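Local coordinates for protein glutaredoxin 1 (Francisella tularensis subsp. tularensis, PDB 3MSZ) that is a glutaredoxin, a small thioredoxin-fold protein that binds glutathione and probably reduces protein disulfides, at residues A[47-52]-A[57-62]; A[18-23]-A[63-68]. One frame throughout, in Å; residues are numbered along the deposited sequence.

Interaction 1. Residues A[47-52]-A[57-62]; sequences DEMNQS and FPISTV. With GSH (glutathione), chain D; CAC (cacodylate ion), chain C.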
loop_
_atom_site.group_PDB
_atom_site.type_symbol
_atom_site.label_atom_id
_atom_site.label_comp_id
_atom_site.label_asym_id
_atom_site.label_seq_id
_atom_site.Cartn_x
_atom_site.Cartn_y
_atom_site.Cartn_z
ATOM N N ASP A 47 -13.940 -3.962 -1.391
ATOM C CA ASP A 47 -14.931 -4.800 -0.726
ATOM C C ASP A 47 -14.326 -6.177 -0.409
ATOM O O ASP A 47 -14.524 -6.728 0.682
ATOM C CB ASP A 47 -16.207 -4.899 -1.579
ATOM C CG ASP A 47 -16.910 -3.539 -1.768
ATOM O OD1 ASP A 47 -16.329 -2.470 -1.437
ATOM O OD2 ASP A 47 -18.063 -3.545 -2.261
ATOM N N GLU A 48 -13.549 -6.710 -1.350
ATOM C CA GLU A 48 -12.831 -7.944 -1.143
ATOM C C GLU A 48 -11.860 -7.863 0.051
ATOM O O GLU A 48 -11.916 -8.674 0.949
ATOM C CB GLU A 48 -12.048 -8.277 -2.384
ATOM C CG GLU A 48 -12.905 -8.736 -3.517
ATOM C CD GLU A 48 -12.075 -9.235 -4.695
ATOM O OE1 GLU A 48 -10.885 -8.832 -4.804
ATOM O OE2 GLU A 48 -12.620 -10.028 -5.500
HETATM N N MSE A 49 -10.968 -6.887 0.044
HETATM C CA MSE A 49 -10.038 -6.708 1.168
HETATM C C MSE A 49 -10.765 -6.494 2.500
HETATM O O MSE A 49 -10.338 -7.036 3.514
HETATM C CB MSE A 49 -9.107 -5.506 0.911
HETATM C CG MSE A 49 -7.983 -5.753 -0.091
HETATM SE SE MSE A 49 -6.757 -7.196 0.406
HETATM C CE MSE A 49 -7.742 -8.689 -0.404
ATOM N N ASN A 50 -11.837 -5.687 2.499
ATOM C CA ASN A 50 -12.557 -5.350 3.740
ATOM C C ASN A 50 -13.268 -6.549 4.366
ATOM O O ASN A 50 -13.675 -6.494 5.526
ATOM C CB ASN A 50 -13.538 -4.175 3.581
ATOM C CG ASN A 50 -12.805 -2.860 3.358
ATOM O OD1 ASN A 50 -11.640 -2.737 3.746
ATOM N ND2 ASN A 50 -13.457 -1.893 2.717
ATOM N N GLN A 51 -13.340 -7.647 3.626
ATOM C CA GLN A 51 -13.888 -8.883 4.155
ATOM C C GLN A 51 -12.891 -10.038 4.151
ATOM O O GLN A 51 -13.291 -11.214 4.235
ATOM C CB GLN A 51 -15.092 -9.286 3.319
ATOM C CG GLN A 51 -16.174 -8.268 3.290
ATOM C CD GLN A 51 -17.379 -8.818 2.562
ATOM O OE1 GLN A 51 -17.731 -8.367 1.459
ATOM N NE2 GLN A 51 -18.006 -9.821 3.167
ATOM N N SER A 52 -11.600 -9.733 4.042
ATOM C CA SER A 52 -10.615 -10.788 3.839
ATOM C C SER A 52 -9.963 -11.174 5.154
ATOM O O SER A 52 -9.296 -12.196 5.239
ATOM C CB SER A 52 -9.509 -10.269 2.919
ATOM O OG SER A 52 -8.807 -9.202 3.586
ATOM N N PHE A 57 -8.020 -1.765 9.041
ATOM C CA PHE A 57 -9.106 -0.822 9.033
ATOM C C PHE A 57 -9.811 -0.948 7.662
ATOM O O PHE A 57 -9.265 -1.521 6.728
ATOM C CB PHE A 57 -8.615 0.611 9.337
ATOM C CG PHE A 57 -7.593 1.142 8.349
ATOM C CD1 PHE A 57 -6.228 1.185 8.681
ATOM C CD2 PHE A 57 -7.996 1.619 7.095
ATOM C CE1 PHE A 57 -5.269 1.688 7.764
ATOM C CE2 PHE A 57 -7.057 2.146 6.183
ATOM C CZ PHE A 57 -5.690 2.175 6.506
ATOM N N PRO A 58 -11.039 -0.443 7.551
ATOM C CA PRO A 58 -11.755 -0.642 6.279
ATOM C C PRO A 58 -11.212 0.308 5.247
ATOM O O PRO A 58 -11.194 1.511 5.518
ATOM C CB PRO A 58 -13.213 -0.301 6.644
ATOM C CG PRO A 58 -13.094 0.665 7.768
ATOM C CD PRO A 58 -11.847 0.272 8.554
ATOM N N ILE A 59 -10.730 -0.203 4.114
ATOM C CA ILE A 59 -10.036 0.659 3.159
ATOM C C ILE A 59 -10.996 1.224 2.122
ATOM O O ILE A 59 -11.992 0.586 1.775
ATOM C CB ILE A 59 -8.873 -0.079 2.434
ATOM C CG1 ILE A 59 -9.410 -1.263 1.592
ATOM C CG2 ILE A 59 -7.824 -0.579 3.448
ATOM C CD1 ILE A 59 -8.352 -1.846 0.561
ATOM N N SER A 60 -10.689 2.412 1.613
ATOM C CA SER A 60 -11.534 3.009 0.590
ATOM C C SER A 60 -10.746 4.018 -0.230
ATOM O O SER A 60 -11.321 4.821 -0.958
ATOM C CB SER A 60 -12.742 3.710 1.235
ATOM O OG SER A 60 -12.299 4.827 1.969
ATOM N N THR A 61 -9.426 3.966 -0.106
ATOM C CA THR A 61 -8.535 4.807 -0.893
ATOM C C THR A 61 -7.295 3.996 -1.275
ATOM O O THR A 61 -7.049 2.901 -0.744
ATOM C CB THR A 61 -8.083 6.049 -0.081
ATOM O OG1 THR A 61 -7.234 5.642 1.005
ATOM C CG2 THR A 61 -9.304 6.783 0.497
ATOM N N VAL A 62 -6.511 4.533 -2.203
ATOM C CA VAL A 62 -5.159 4.029 -2.445
ATOM C C VAL A 62 -4.227 5.192 -2.173
ATOM O O VAL A 62 -4.657 6.329 -2.204
ATOM C CB VAL A 62 -4.967 3.516 -3.882
ATOM C CG1 VAL A 62 -5.644 2.149 -4.040
ATOM C CG2 VAL A 62 -5.544 4.540 -4.872
HETATM N N1 GSH D . -7.054 10.841 7.062
HETATM C CA1 GSH D . -6.349 10.272 5.925
HETATM C C1 GSH D . -7.251 9.617 4.903
HETATM O O11 GSH D . -8.082 8.741 5.250
HETATM O O12 GSH D . -7.163 9.938 3.681
HETATM C CB1 GSH D . -5.583 11.327 5.142
HETATM C CG1 GSH D . -4.856 10.425 4.143
HETATM C CD1 GSH D . -3.840 11.136 3.344
HETATM O OE1 GSH D . -2.914 12.000 3.976
HETATM N N2 GSH D . -3.932 10.813 2.061
HETATM C CA2 GSH D . -4.220 9.434 1.758
HETATM C C2 GSH D . -3.118 8.538 2.209
HETATM O O2 GSH D . -2.817 7.352 1.478
HETATM C CB2 GSH D . -4.380 9.287 0.263
HETATM S SG2 GSH D . -6.121 9.354 -0.220
HETATM N N3 GSH D . -2.457 8.948 3.314
HETATM C CA3 GSH D . -2.388 8.084 4.466
HETATM C C3 GSH D . -3.742 7.507 4.888
HETATM O O31 GSH D . -4.848 7.961 4.507
HETATM O O32 GSH D . -3.813 6.531 5.646
HETATM AS AS CAC C . -8.713 7.815 -4.471
HETATM O O1 CAC C . -7.503 8.896 -5.089
HETATM O O2 CAC C . -7.930 6.921 -3.222
HETATM C C1 CAC C . -10.226 8.822 -3.723
HETATM C C2 CAC C . -9.328 6.577 -5.854
#
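The carboxamide of N50 meets the backbone of I59 with its O and N edge and is flanked on its two sides by carbon. The CA of P58 stands over one face, off to the oxygen side, 3.8 Å from N50 CG. From the other side of the plane I59 CG1 approaches the oxygen obliquely, from beyond it, 3.4 Å from N50 OD1. Two hydrogen bonds close a ring at the edge: I59 N gives its hydrogen to N50 OD1 at 2.7 Å, and N50 ND2 gives one to I59 O at 3.0 Å. The second is nearly straight, with an N-H...O angle of 168°, and meets a lone pair in the carbonyl plane of I59. The first donor sits 19° above the amide plane, displaced toward the P58 side. With both ends of the carboxamide held by one residue, its rotation is fixed, and I59, which has no regular secondary structure, is tied to helix 39-50. The first torsion of I59 (chi1 63°) sets CG1 between its backbone N and carbonyl carbon and turns the CG1 branch to the helix, where CD1 reaches M49 CB at 3.8 Å. The selenomethionine chain of M49 then bends away toward F66. In the thioredoxin fold this connection leads from the helix to the cis-proline loop, here T61-V62-P63, beside the glutathione pocket. V62 N donates to O2 of the cacodylate, probably a crystallisation component, at 3.0 Å; R11 also binds this ion. T61 borders the glutathione, its CB 3.8 Å from the ligand's SG2. At the other end of the contact, M49 O accepts from both S52 N and S52 OG, the hydroxyl at 2.7 Å, which pins the turn following N50.

Interaction 2. Residues A[18-23]-A[63-68]; sequences VWAKQW and PQIFID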
loop_
_atom_site.group_PDB
_atom_site.type_symbol
_atom_site.label_atom_id
_atom_site.label_comp_id
_atom_site.label_asym_id
_atom_site.label_seq_id
_atom_site.Cartn_x
_atom_site.Cartn_y
_atom_site.Cartn_z
ATOM N N VAL A 18 2.409 7.805 -5.600
ATOM C CA VAL A 18 3.789 8.095 -6.058
ATOM C C VAL A 18 4.674 8.395 -4.822
ATOM O O VAL A 18 5.807 7.943 -4.763
ATOM C CB VAL A 18 3.812 9.248 -7.133
ATOM C CG1 VAL A 18 5.257 9.810 -7.396
ATOM C CG2 VAL A 18 3.225 8.747 -8.427
ATOM N N TRP A 19 4.146 9.131 -3.825
ATOM C CA TRP A 19 4.947 9.398 -2.622
ATOM C C TRP A 19 5.324 8.098 -1.918
ATOM O O TRP A 19 6.407 7.973 -1.374
ATOM C CB TRP A 19 4.243 10.322 -1.622
ATOM C CG TRP A 19 3.766 11.609 -2.218
ATOM C CD1 TRP A 19 2.616 12.280 -1.900
ATOM C CD2 TRP A 19 4.399 12.362 -3.263
ATOM N NE1 TRP A 19 2.498 13.415 -2.683
ATOM C CE2 TRP A 19 3.595 13.499 -3.507
ATOM C CE3 TRP A 19 5.595 12.216 -3.989
ATOM C CZ2 TRP A 19 3.927 14.466 -4.470
ATOM C CZ3 TRP A 19 5.921 13.185 -4.942
ATOM C CH2 TRP A 19 5.081 14.279 -5.179
ATOM N N ALA A 20 4.421 7.140 -1.916
ATOM C CA ALA A 20 4.692 5.881 -1.239
ATOM C C ALA A 20 5.783 5.112 -1.950
ATOM O O ALA A 20 6.724 4.584 -1.317
ATOM C CB ALA A 20 3.373 5.013 -1.156
ATOM N N LYS A 21 5.640 4.987 -3.267
ATOM C CA LYS A 21 6.653 4.285 -4.093
ATOM C C LYS A 21 8.010 4.968 -3.992
ATOM O O LYS A 21 9.041 4.316 -3.840
ATOM C CB LYS A 21 6.208 4.225 -5.552
ATOM C CG LYS A 21 5.002 3.315 -5.761
ATOM C CD LYS A 21 4.628 3.178 -7.234
ATOM C CE LYS A 21 3.735 4.334 -7.671
ATOM N NZ LYS A 21 3.319 4.213 -9.106
ATOM N N GLN A 22 7.998 6.291 -4.098
ATOM C CA GLN A 22 9.220 7.072 -3.978
ATOM C C GLN A 22 9.932 6.807 -2.659
ATOM O O GLN A 22 11.164 6.736 -2.610
ATOM C CB GLN A 22 8.879 8.554 -4.059
ATOM C CG GLN A 22 10.070 9.434 -3.875
ATOM C CD GLN A 22 9.699 10.921 -3.987
ATOM O OE1 GLN A 22 9.987 11.570 -4.988
ATOM N NE2 GLN A 22 9.048 11.443 -2.960
ATOM N N TRP A 23 9.160 6.653 -1.584
ATOM C CA TRP A 23 9.764 6.350 -0.292
ATOM C C TRP A 23 10.518 5.009 -0.324
ATOM O O TRP A 23 11.648 4.892 0.170
ATOM C CB TRP A 23 8.712 6.339 0.830
ATOM C CG TRP A 23 9.335 6.212 2.204
ATOM C CD1 TRP A 23 9.800 7.241 2.998
ATOM C CD2 TRP A 23 9.612 4.998 2.926
ATOM N NE1 TRP A 23 10.329 6.736 4.165
ATOM C CE2 TRP A 23 10.220 5.368 4.157
ATOM C CE3 TRP A 23 9.404 3.643 2.660
ATOM C CZ2 TRP A 23 10.611 4.421 5.131
ATOM C CZ3 TRP A 23 9.804 2.692 3.636
ATOM C CH2 TRP A 23 10.407 3.096 4.848
ATOM N N PRO A 63 -2.949 4.906 -1.891
ATOM C CA PRO A 63 -2.357 3.563 -1.884
ATOM C C PRO A 63 -2.740 2.731 -0.645
ATOM O O PRO A 63 -3.109 3.281 0.395
ATOM C CB PRO A 63 -0.850 3.867 -1.856
ATOM C CG PRO A 63 -0.792 5.105 -1.031
ATOM C CD PRO A 63 -1.984 5.928 -1.431
ATOM N N GLN A 64 -2.639 1.409 -0.786
ATOM C CA GLN A 64 -2.668 0.472 0.340
ATOM C C GLN A 64 -1.390 -0.356 0.289
ATOM O O GLN A 64 -1.078 -1.012 -0.718
ATOM C CB GLN A 64 -3.914 -0.443 0.331
ATOM C CG GLN A 64 -5.258 0.320 0.533
ATOM C CD GLN A 64 -5.328 1.154 1.825
ATOM O OE1 GLN A 64 -5.993 2.202 1.881
ATOM N NE2 GLN A 64 -4.635 0.705 2.854
ATOM N N ILE A 65 -0.666 -0.337 1.404
ATOM C CA ILE A 65 0.641 -0.952 1.489
ATOM C C ILE A 65 0.632 -2.147 2.449
ATOM O O ILE A 65 0.147 -2.044 3.587
ATOM C CB ILE A 65 1.657 0.094 1.996
ATOM C CG1 ILE A 65 1.706 1.274 1.017
ATOM C CG2 ILE A 65 3.042 -0.558 2.211
ATOM C CD1 ILE A 65 2.251 2.542 1.620
ATOM N N PHE A 66 1.130 -3.288 1.976
ATOM C CA PHE A 66 1.313 -4.456 2.835
ATOM C C PHE A 66 2.798 -4.818 2.907
ATOM O O PHE A 66 3.510 -4.805 1.902
ATOM C CB PHE A 66 0.511 -5.648 2.327
ATOM C CG PHE A 66 -0.966 -5.390 2.229
ATOM C CD1 PHE A 66 -1.841 -5.909 3.163
ATOM C CD2 PHE A 66 -1.480 -4.621 1.192
ATOM C CE1 PHE A 66 -3.233 -5.667 3.068
ATOM C CE2 PHE A 66 -2.858 -4.393 1.085
ATOM C CZ PHE A 66 -3.725 -4.916 2.025
ATOM N N ILE A 67 3.266 -5.115 4.109
ATOM C CA ILE A 67 4.652 -5.508 4.292
ATOM C C ILE A 67 4.686 -6.826 5.049
ATOM O O ILE A 67 4.150 -6.927 6.166
ATOM C CB ILE A 67 5.415 -4.450 5.050
ATOM C CG1 ILE A 67 5.329 -3.125 4.281
ATOM C CG2 ILE A 67 6.853 -4.913 5.288
ATOM C CD1 ILE A 67 5.997 -1.956 4.952
ATOM N N ASP A 68 5.314 -7.822 4.423
ATOM C CA ASP A 68 5.307 -9.204 4.908
ATOM C C ASP A 68 3.886 -9.622 5.302
ATOM O O ASP A 68 3.680 -10.237 6.351
ATOM C CB ASP A 68 6.297 -9.400 6.075
ATOM C CG ASP A 68 7.762 -9.167 5.654
ATOM O OD1 ASP A 68 8.540 -8.598 6.460
ATOM O OD2 ASP A 68 8.131 -9.538 4.509
#
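A20 meets strand 64-67 and the proline before it through a single methyl: its CB lies 3.9 Å from I65 CD1 and 4.2 Å from P63 CG. These two apolar contacts are the tight part of an interface that buries just 84 Å² and has no polar bond between the two segments. The nearest backbone approach is 7.4 Å, between A20 CA and P63 CA, and the methyl of A20 points across it. I65 CG1 stands anti to its own carbonyl carbon (chi1 -60°), and the nearly extended second torsion (159°) carries CD1 out to the alanine. F24 and L78 also touch I65, while F75 touches A20, so the buried side is completed by helices 15-26 and 75-80. This is helix 15-26 of the thioredoxin fold lying against one face of the mixed sheet, with the cis-proline P63 just ahead of the strand. Farther along, the fit is looser: the CB atoms of W23 and I67 point across the interface, but neither side chain comes within 6 Å of the opposing segment. W23 packs instead on L78, A82 and I85, and I67 also rests on I85. On the outer side of the helix V18, W19 and Q22 are exposed; the W19 ring meets Y16 edge-to-face. K21, on the flank of the helix, reaches E33 of strand 32-35 with NZ in a salt bridge.

Interaction 1 is nested along the chain inside the loop closed by interaction 2, and the cis peptide bond between V62 and P63 joins them directly. Their centres are 16 Å apart, yet they touch: M49 SE lies 4.1 Å from F66 CZ, and I59 packs on Q64. Strand 64-67 thus sends I65 to helix 15-26, while Q64 and F66 meet the groups of interaction 1. The loop that leaves interaction 1 and the start of 63-68 meet at the glutathione pocket: T61 and V62 come from 57-62, and P63 lies about 3 Å from glutathione at the nearest atoms. P63 also touches C17, which with C14 forms the redox-active pair, here as free thiols.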